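ALKF (Bacillus cereus, PDB 3ZBO) is of unknown enzymatic function but shows affinity for branched DNA structures and belongs to a family related to the HEAT-like repeat DNA glycosylases. Local coordinates at residues 46-51 with 71-76; 180-185 with 217-222. All blocks are in the same frame, centred on the assembly; numbering follows the deposited sequence. Where two conformers were deposited one is given.

Contact 1 and contact 2 lie on opposite sides of the centre of this mostly helical chain, with their own centres about 30 Å apart and their nearest atoms about 16 Å apart, so they do not touch. They come in series: contact 1 packs helix 46-52 on helix 68-77 before contact 2 sets helix 171-187 against the first turn of helix 219-228, which follows directly on strand 215-218 of a small antiparallel pair with 204-207. Contact 1 is apolar packing between helices; contact 2 adds an amide where the hairpin runs into the last helix. The two share no helix or strand, and join separate parts of a helical chain related to the HEAT-like repeat glycosylases.

Contact 1: residues 46-51 with 71-76; sequences KPIAKK and MYFAGI
Phe73 reaches from helix 68-77 across to helix 46-52 and meets Ile48 and Ala49 with the far end of its ring. The short helical segments cross at -44° with their axes 10.7 Å apart, wide enough for side chains to fill the space between them. Among the aromatic contacts, CZ of Phe73 lies 3.6 Å from CG2 of Ile48, which comes in at a slant to the ring. On the neighbouring stretch of the rim, the backbone N of Ala49 sits in the ring plane, 3.8 Å from CZ of Phe73. With CG of Phe73 anti to the backbone N (chi1 -173°), the ring extends outward from its own helix and ends against Ile48 and Ala49.

The aliphatic contacts centre on Ala49. Its CB lies 3.9 Å from CE1 of Phe73 and 3.8 Å from CG2 of Ile76, so a single methyl touches residues about one turn apart on helix 68-77. Ile76 also leans on Met45, just ahead of helix 46-52. Helix 9-19 covers the contact further, placing Leu16 and Leu19 on Ile48 and Val12 on Phe73, while Leu62 of helix 56-63 packs on the same ring.

No hydrogen bond or salt bridge joins the two segments. Their cohesion is therefore apolar, with Ile48 and Phe73 buried and Ala49 and Ile76 only partly so: plain helix-helix packing, consistent with kinship to the HEAT-like repeat glycosylases.

Contact 2: residues 180-185 with 217-222; sequences FLNTVA and LNASES
The amide of Asn182 lies against the start of helix 219-228: its ND2 is 3.9 Å from CB of Ala219, while OD1 of Asn182 comes to 3.0 Å from CB of Ser222, a short approach that is doubtful because Ser222 has two conformers. The ring of Phe180 belongs to the far side of helix 171-187 and does not touch 217-222; CG2 of Val184 lies over one face, 3.5 Å above the ring plane and offset toward the rim, and Trp135 of helix 128-144 pairs with it edge-to-face. Here a beta-hairpin strand, 215-218, passes into the last helix, 219-228, which packs on helix 171-187 of a helical body related to the HEAT-like repeat glycosylases.

Asn182 carries most of the contact. Its CG is anti to the carbonyl carbon (chi1 -88°), which sends the amide across the gap to the other helix. ND2 also donates to Asn178 O one turn back, a bond that helps fix how the amide is turned. In one Ser222 conformer a water accepts a weak bond from ND2 of Asn182 (3.3 Å) and donates to OG of Ser222 (2.9 Å), so this bridge is doubtful too.

Beside the amide the packing is looser and apolar, CD1 of Leu181 standing 4.3 Å from CB of Ala219. Leu181 also touches Leu159 and Val162 of helix 152-165 and Ile198 of helix 192-202, tying the contact into the core.

Asn218 is the N-cap of helix 219-228. Glu221 N donates to OD1 of Asn218 at 3.0 Å with an N-H...O angle of 161°, the donor standing 64° out of the carbonyl plane.

Contact 1: residues 46-51 with 71-76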
ATOM      1  N   LYS A  46      11.738  14.037  -3.326  1.00 22.58           N
ATOM      2  CA  LYS A  46      11.611  14.283  -4.752  0.50 24.29           C
ATOM      3  C   LYS A  46      12.932  14.685  -5.403  1.00 23.79           C
ATOM      4  O   LYS A  46      13.276  14.042  -6.374  1.00 25.56           O
ATOM      5  CB  LYS A  46      10.448  15.229  -5.131  0.50 23.79           C
ATOM      6  CG  LYS A  46      10.120  15.171  -6.647  0.50 26.10           C
ATOM      7  CD  LYS A  46       8.603  15.265  -6.888  0.50 27.79           C
ATOM      8  CE  LYS A  46       8.267  15.029  -8.342  0.50 31.03           C
ATOM      9  NZ  LYS A  46       8.517  16.285  -9.096  0.50 34.52           N
ATOM     10  N   PRO A  47      13.702  15.638  -4.817  1.00 24.52           N
ATOM     11  CA  PRO A  47      14.944  15.924  -5.538  1.00 26.67           C
ATOM     12  C   PRO A  47      15.939  14.777  -5.618  1.00 26.78           C
ATOM     13  O   PRO A  47      16.586  14.617  -6.676  1.00 27.72           O
ATOM     14  CB  PRO A  47      15.612  17.032  -4.698  1.00 27.37           C
ATOM     15  CG  PRO A  47      14.533  17.597  -3.785  1.00 24.98           C
ATOM     16  CD  PRO A  47      13.630  16.403  -3.534  1.00 24.77           C
ATOM     17  N   ILE A  48      16.081  13.987  -4.530  1.00 24.00           N
ATOM     18  CA  ILE A  48      17.023  12.831  -4.602  1.00 23.35           C
ATOM     19  C   ILE A  48      16.547  11.781  -5.629  1.00 23.16           C
ATOM     20  O   ILE A  48      17.353  11.220  -6.365  1.00 23.32           O
ATOM     21  CB  ILE A  48      17.186  12.112  -3.235  1.00 23.82           C
ATOM     22  CG1 ILE A  48      17.329  13.049  -2.034  1.00 31.15           C
ATOM     23  CG2 ILE A  48      18.350  11.112  -3.314  1.00 24.17           C
ATOM     24  CD1 ILE A  48      17.609  12.328  -0.742  1.00 33.77           C
ATOM     25  N   ALA A  49      15.236  11.543  -5.689  1.00 22.67           N
ATOM     26  CA  ALA A  49      14.682  10.540  -6.563  1.00 24.12           C
ATOM     27  C   ALA A  49      14.882  11.005  -8.042  1.00 25.88           C
ATOM     28  O   ALA A  49      15.143  10.180  -8.932  1.00 26.89           O
ATOM     29  CB  ALA A  49      13.188  10.369  -6.274  1.00 24.81           C
ATOM     30  N   LYS A  50      14.698  12.308  -8.294  1.00 28.22           N
ATOM     31  CA  LYS A  50      14.875  12.836  -9.665  1.00 31.61           C
ATOM     32  C   LYS A  50      16.337  12.633 -10.121  1.00 30.10           C
ATOM     33  O   LYS A  50      16.583  12.325 -11.334  1.00 31.59           O
ATOM     34  CB  LYS A  50      14.444  14.325  -9.764  1.00 33.07           C
ATOM     35  CG  LYS A  50      14.586  14.863 -11.243  1.00 40.25           C
ATOM     36  CD  LYS A  50      14.451  16.428 -11.376  1.00 45.30           C
ATOM     37  CE  LYS A  50      15.650  17.066 -12.170  1.00 46.77           C
ATOM     38  NZ  LYS A  50      15.568  16.995 -13.654  1.00 51.20           N
ATOM     39  N   LYS A  51      17.287  12.726  -9.198  1.00 30.06           N
ATOM     40  CA  LYS A  51      18.709  12.491  -9.551  1.00 31.34           C
ATOM     41  C   LYS A  51      18.933  11.000  -9.943  1.00 30.39           C
ATOM     42  O   LYS A  51      19.634  10.635 -10.916  1.00 31.30           O
ATOM     43  CB  LYS A  51      19.695  12.873  -8.423  1.00 30.89           C
ATOM     44  CG  LYS A  51      19.822  14.385  -8.023  1.00 37.30           C
ATOM     45  CD  LYS A  51      21.051  14.628  -7.082  1.00 40.26           C
ATOM     46  CE  LYS A  51      20.786  15.489  -5.789  1.00 45.23           C
ATOM     47  NZ  LYS A  51      20.624  14.622  -4.531  1.00 42.38           N
ATOM     48  N   MET A  71      14.019   2.285   3.256  1.00 11.96           N
ATOM     49  CA  MET A  71      13.202   1.284   2.578  1.00 12.93           C
ATOM     50  C   MET A  71      12.083   1.897   1.697  1.00 12.93           C
ATOM     51  O   MET A  71      11.811   1.414   0.593  1.00 12.43           O
ATOM     52  CB  MET A  71      12.558   0.331   3.571  1.00 10.61           C
ATOM     53  CG  MET A  71      13.571  -0.503   4.296  1.00 12.55           C
ATOM     54  SD  MET A  71      12.944  -1.291   5.802  1.00 14.13           S
ATOM     55  CE  MET A  71      12.231  -2.799   5.073  1.00 13.09           C
ATOM     56  N   TYR A  72      11.440   2.967   2.210  1.00 12.09           N
ATOM     57  CA  TYR A  72      10.500   3.731   1.410  1.00 12.76           C
ATOM     58  C   TYR A  72      11.176   4.280   0.175  1.00 11.66           C
ATOM     59  O   TYR A  72      10.622   4.157  -0.940  1.00 13.23           O
ATOM     60  CB  TYR A  72       9.858   4.826   2.342  1.00 13.55           C
ATOM     61  CG  TYR A  72       8.719   5.471   1.578  1.00 12.24           C
ATOM     62  CD1 TYR A  72       8.975   6.498   0.667  1.00 13.39           C
ATOM     63  CD2 TYR A  72       7.417   5.151   1.841  1.00 12.86           C
ATOM     64  CE1 TYR A  72       7.881   7.060  -0.021  1.00 14.13           C
ATOM     65  CE2 TYR A  72       6.334   5.675   1.110  1.00 13.22           C
ATOM     66  CZ  TYR A  72       6.584   6.677   0.220  1.00 15.23           C
ATOM     67  OH  TYR A  72       5.509   7.198  -0.513  1.00 16.98           O
ATOM     68  N   PHE A  73      12.347   4.874   0.332  1.00 13.16           N
ATOM     69  CA  PHE A  73      12.989   5.465  -0.809  1.00 14.12           C
ATOM     70  C   PHE A  73      13.419   4.354  -1.803  1.00 14.72           C
ATOM     71  O   PHE A  73      13.345   4.547  -3.021  1.00 13.90           O
ATOM     72  CB  PHE A  73      14.226   6.274  -0.324  1.00 15.14           C
ATOM     73  CG  PHE A  73      14.847   7.056  -1.398  1.00 15.61           C
ATOM     74  CD1 PHE A  73      14.165   8.103  -1.931  1.00 20.35           C
ATOM     75  CD2 PHE A  73      16.080   6.701  -1.907  1.00 14.98           C
ATOM     76  CE1 PHE A  73      14.698   8.836  -3.037  1.00 18.45           C
ATOM     77  CE2 PHE A  73      16.635   7.478  -2.987  1.00 17.40           C
ATOM     78  CZ  PHE A  73      15.918   8.513  -3.517  1.00 19.70           C
ATOM     79  N   ALA A  74      13.844   3.185  -1.295  1.00 12.99           N
ATOM     80  CA  ALA A  74      14.209   2.071  -2.193  1.00 13.60           C
ATOM     81  C   ALA A  74      13.014   1.756  -3.092  1.00 13.56           C
ATOM     82  O   ALA A  74      13.147   1.509  -4.287  1.00 14.50           O
ATOM     83  CB  ALA A  74      14.516   0.882  -1.361  1.00 12.90           C
ATOM     84  N   GLY A  75      11.775   1.769  -2.520  1.00 12.13           N
ATOM     85  CA  GLY A  75      10.616   1.525  -3.431  1.00 12.22           C
ATOM     86  C   GLY A  75      10.509   2.574  -4.542  1.00 13.81           C
ATOM     87  O   GLY A  75      10.146   2.188  -5.651  1.00 15.22           O
ATOM     88  N   ILE A  76      10.772   3.858  -4.270  1.00 14.07           N
ATOM     89  CA  ILE A  76      10.601   4.882  -5.281  1.00 15.55           C
ATOM     90  C   ILE A  76      11.607   4.682  -6.366  1.00 17.01           C
ATOM     91  O   ILE A  76      11.266   4.946  -7.569  1.00 19.17           O
ATOM     92  CB  ILE A  76      10.775   6.214  -4.620  1.00 18.13           C
ATOM     93  CG1 ILE A  76       9.531   6.531  -3.753  1.00 18.96           C
ATOM     94  CG2 ILE A  76      10.986   7.342  -5.735  1.00 20.22           C
ATOM     95  CD1 ILE A  76       9.953   7.521  -2.743  1.00 25.77           C
TER

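Contact 2: residues 180-185 with 217-222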
ATOM      1  N   PHE A 180      -9.991  -1.621  -0.160  1.00 11.55           N
ATOM      2  CA  PHE A 180     -10.453  -2.223  -1.409  1.00 12.87           C
ATOM      3  C   PHE A 180     -11.961  -1.899  -1.623  1.00 13.21           C
ATOM      4  O   PHE A 180     -12.340  -1.602  -2.763  1.00 12.51           O
ATOM      5  CB  PHE A 180     -10.118  -3.746  -1.341  1.00 11.72           C
ATOM      6  CG  PHE A 180     -10.586  -4.521  -2.561  1.00 11.27           C
ATOM      7  CD1 PHE A 180      -9.755  -4.599  -3.678  1.00 12.63           C
ATOM      8  CD2 PHE A 180     -11.801  -5.150  -2.523  1.00 12.37           C
ATOM      9  CE1 PHE A 180     -10.152  -5.347  -4.804  1.00 12.98           C
ATOM     10  CE2 PHE A 180     -12.220  -5.902  -3.639  1.00 11.56           C
ATOM     11  CZ  PHE A 180     -11.392  -6.004  -4.814  1.00 12.10           C
ATOM     12  N   LEU A 181     -12.807  -2.029  -0.619  1.00 12.61           N
ATOM     13  CA  LEU A 181     -14.238  -1.678  -0.772  1.00 11.82           C
ATOM     14  C   LEU A 181     -14.367  -0.249  -1.271  1.00 12.64           C
ATOM     15  O   LEU A 181     -15.105   0.011  -2.212  1.00 13.49           O
ATOM     16  CB  LEU A 181     -15.024  -1.744   0.571  1.00 13.95           C
ATOM     17  CG  LEU A 181     -15.052  -3.119   1.213  1.00 17.83           C
ATOM     18  CD1 LEU A 181     -16.070  -2.913   2.373  1.00 18.53           C
ATOM     19  CD2 LEU A 181     -15.664  -4.236   0.197  1.00 19.99           C
ATOM     20  N   ASN A 182     -13.657   0.680  -0.613  1.00 11.86           N
ATOM     21  CA  ASN A 182     -13.753   2.070  -1.060  1.00 11.49           C
ATOM     22  C   ASN A 182     -13.271   2.287  -2.433  1.00 13.35           C
ATOM     23  O   ASN A 182     -13.906   3.004  -3.182  1.00 14.24           O
ATOM     24  CB  ASN A 182     -12.820   2.925  -0.198  1.00 12.60           C
ATOM     25  CG  ASN A 182     -13.409   3.434   1.016  1.00 23.81           C
ATOM     26  OD1 ASN A 182     -14.029   4.541   0.961  1.00 31.65           O
ATOM     27  ND2 ASN A 182     -12.972   2.908   2.146  1.00 25.78           N
ATOM     28  N   THR A 183     -12.203   1.610  -2.828  1.00 11.69           N
ATOM     29  CA  THR A 183     -11.547   1.856  -4.118  1.00 10.30           C
ATOM     30  C   THR A 183     -12.393   1.249  -5.210  1.00 12.65           C
ATOM     31  O   THR A 183     -12.531   1.869  -6.289  1.00 12.26           O
ATOM     32  CB  THR A 183     -10.129   1.256  -4.116  1.00 11.33           C
ATOM     33  OG1 THR A 183      -9.382   1.912  -3.085  1.00 12.31           O
ATOM     34  CG2 THR A 183      -9.465   1.631  -5.472  1.00 13.69           C
ATOM     35  N   VAL A 184     -12.930   0.036  -5.008  1.00 11.35           N
ATOM     36  CA  VAL A 184     -13.827  -0.576  -6.060  1.00 11.96           C
ATOM     37  C   VAL A 184     -15.019   0.382  -6.236  1.00 12.58           C
ATOM     38  O   VAL A 184     -15.407   0.690  -7.368  1.00 13.49           O
ATOM     39  CB  VAL A 184     -14.308  -1.990  -5.669  1.00 12.49           C
ATOM     40  CG1 VAL A 184     -15.392  -2.445  -6.714  1.00 13.90           C
ATOM     41  CG2 VAL A 184     -13.085  -2.978  -5.697  1.00 13.66           C
ATOM     42  N   ALA A 185     -15.609   0.857  -5.131  1.00 12.02           N
ATOM     43  CA  ALA A 185     -16.845   1.696  -5.309  1.00 12.02           C
ATOM     44  C   ALA A 185     -16.592   2.937  -6.103  1.00 14.35           C
ATOM     45  O   ALA A 185     -17.546   3.415  -6.784  1.00 16.54           O
ATOM     46  CB  ALA A 185     -17.380   1.992  -3.942  1.00 13.89           C
ATOM     47  N   LEU A 217     -13.164   2.263  11.021  1.00 12.11           N
ATOM     48  CA  LEU A 217     -13.289   2.668   9.593  1.00 13.85           C
ATOM     49  C   LEU A 217     -14.774   2.627   9.199  1.00 14.13           C
ATOM     50  O   LEU A 217     -15.520   1.756   9.605  1.00 15.22           O
ATOM     51  CB  LEU A 217     -12.531   1.659   8.779  1.00 14.13           C
ATOM     52  CG  LEU A 217     -11.001   1.704   9.095  1.00 15.54           C
ATOM     53  CD1 LEU A 217     -10.250   0.706   8.255  1.00 15.63           C
ATOM     54  CD2 LEU A 217     -10.358   3.088   8.932  1.00 17.70           C
ATOM     55  N   ASN A 218     -15.162   3.474   8.262  1.00 13.18           N
ATOM     56  CA  ASN A 218     -16.533   3.493   7.771  1.00 12.67           C
ATOM     57  C   ASN A 218     -16.515   3.738   6.271  1.00 13.98           C
ATOM     58  O   ASN A 218     -16.527   4.890   5.751  1.00 16.04           O
ATOM     59  CB  ASN A 218     -17.198   4.696   8.443  1.00 13.44           C
ATOM     60  CG  ASN A 218     -18.693   4.813   8.118  1.00 13.41           C
ATOM     61  OD1 ASN A 218     -19.221   4.229   7.177  1.00 16.10           O
ATOM     62  ND2 ASN A 218     -19.391   5.631   8.955  1.00 17.26           N
ATOM     63  N   ALA A 219     -16.500   2.588   5.587  1.00 13.02           N
ATOM     64  CA  ALA A 219     -16.335   2.622   4.095  1.00 12.93           C
ATOM     65  C   ALA A 219     -17.580   3.285   3.506  1.00 13.47           C
ATOM     66  O   ALA A 219     -17.445   4.008   2.514  1.00 14.48           O
ATOM     67  CB  ALA A 219     -16.190   1.192   3.531  1.00 13.60           C
ATOM     68  N   SER A 220     -18.751   3.037   4.066  1.00 13.47           N
ATOM     69  CA  SER A 220     -19.947   3.662   3.486  1.00 13.19           C
ATOM     70  C   SER A 220     -19.779   5.174   3.486  1.00 14.38           C
ATOM     71  O   SER A 220     -20.139   5.869   2.464  1.00 15.23           O
ATOM     72  CB  SER A 220     -21.232   3.268   4.242  1.00 13.86           C
ATOM     73  OG  SER A 220     -21.549   1.899   4.022  1.00 14.91           O
ATOM     74  N   GLU A 221     -19.319   5.719   4.605  1.00 13.80           N
ATOM     75  CA  GLU A 221     -19.104   7.174   4.764  0.50 14.91           C
ATOM     76  C   GLU A 221     -18.057   7.675   3.784  1.00 15.37           C
ATOM     77  O   GLU A 221     -18.180   8.760   3.151  1.00 15.34           O
ATOM     78  CB  GLU A 221     -18.682   7.511   6.197  0.50 16.74           C
ATOM     79  CG  GLU A 221     -18.431   9.015   6.471  0.50 16.68           C
ATOM     80  CD  GLU A 221     -17.950   9.273   7.908  0.50 25.47           C
ATOM     81  OE1 GLU A 221     -16.776   8.984   8.321  0.50 28.80           O
ATOM     82  OE2 GLU A 221     -18.799   9.715   8.646  0.50 30.40           O
ATOM     83  N   SER A 222     -16.939   6.936   3.717  1.00 13.73           N
ATOM     84  CA  SER A 222     -15.773   7.382   2.918  0.50 14.47           C
ATOM     85  C   SER A 222     -16.191   7.414   1.439  1.00 13.99           C
ATOM     86  O   SER A 222     -15.841   8.364   0.697  1.00 14.43           O
ATOM     87  CB  SER A 222     -14.577   6.481   3.148  0.50 17.08           C
ATOM     88  OG  SER A 222     -14.228   6.587   4.505  0.50 18.63           O
TER
HETATM   89  O   HOH W   1     -13.137   4.057   5.236  1.00 17.21           O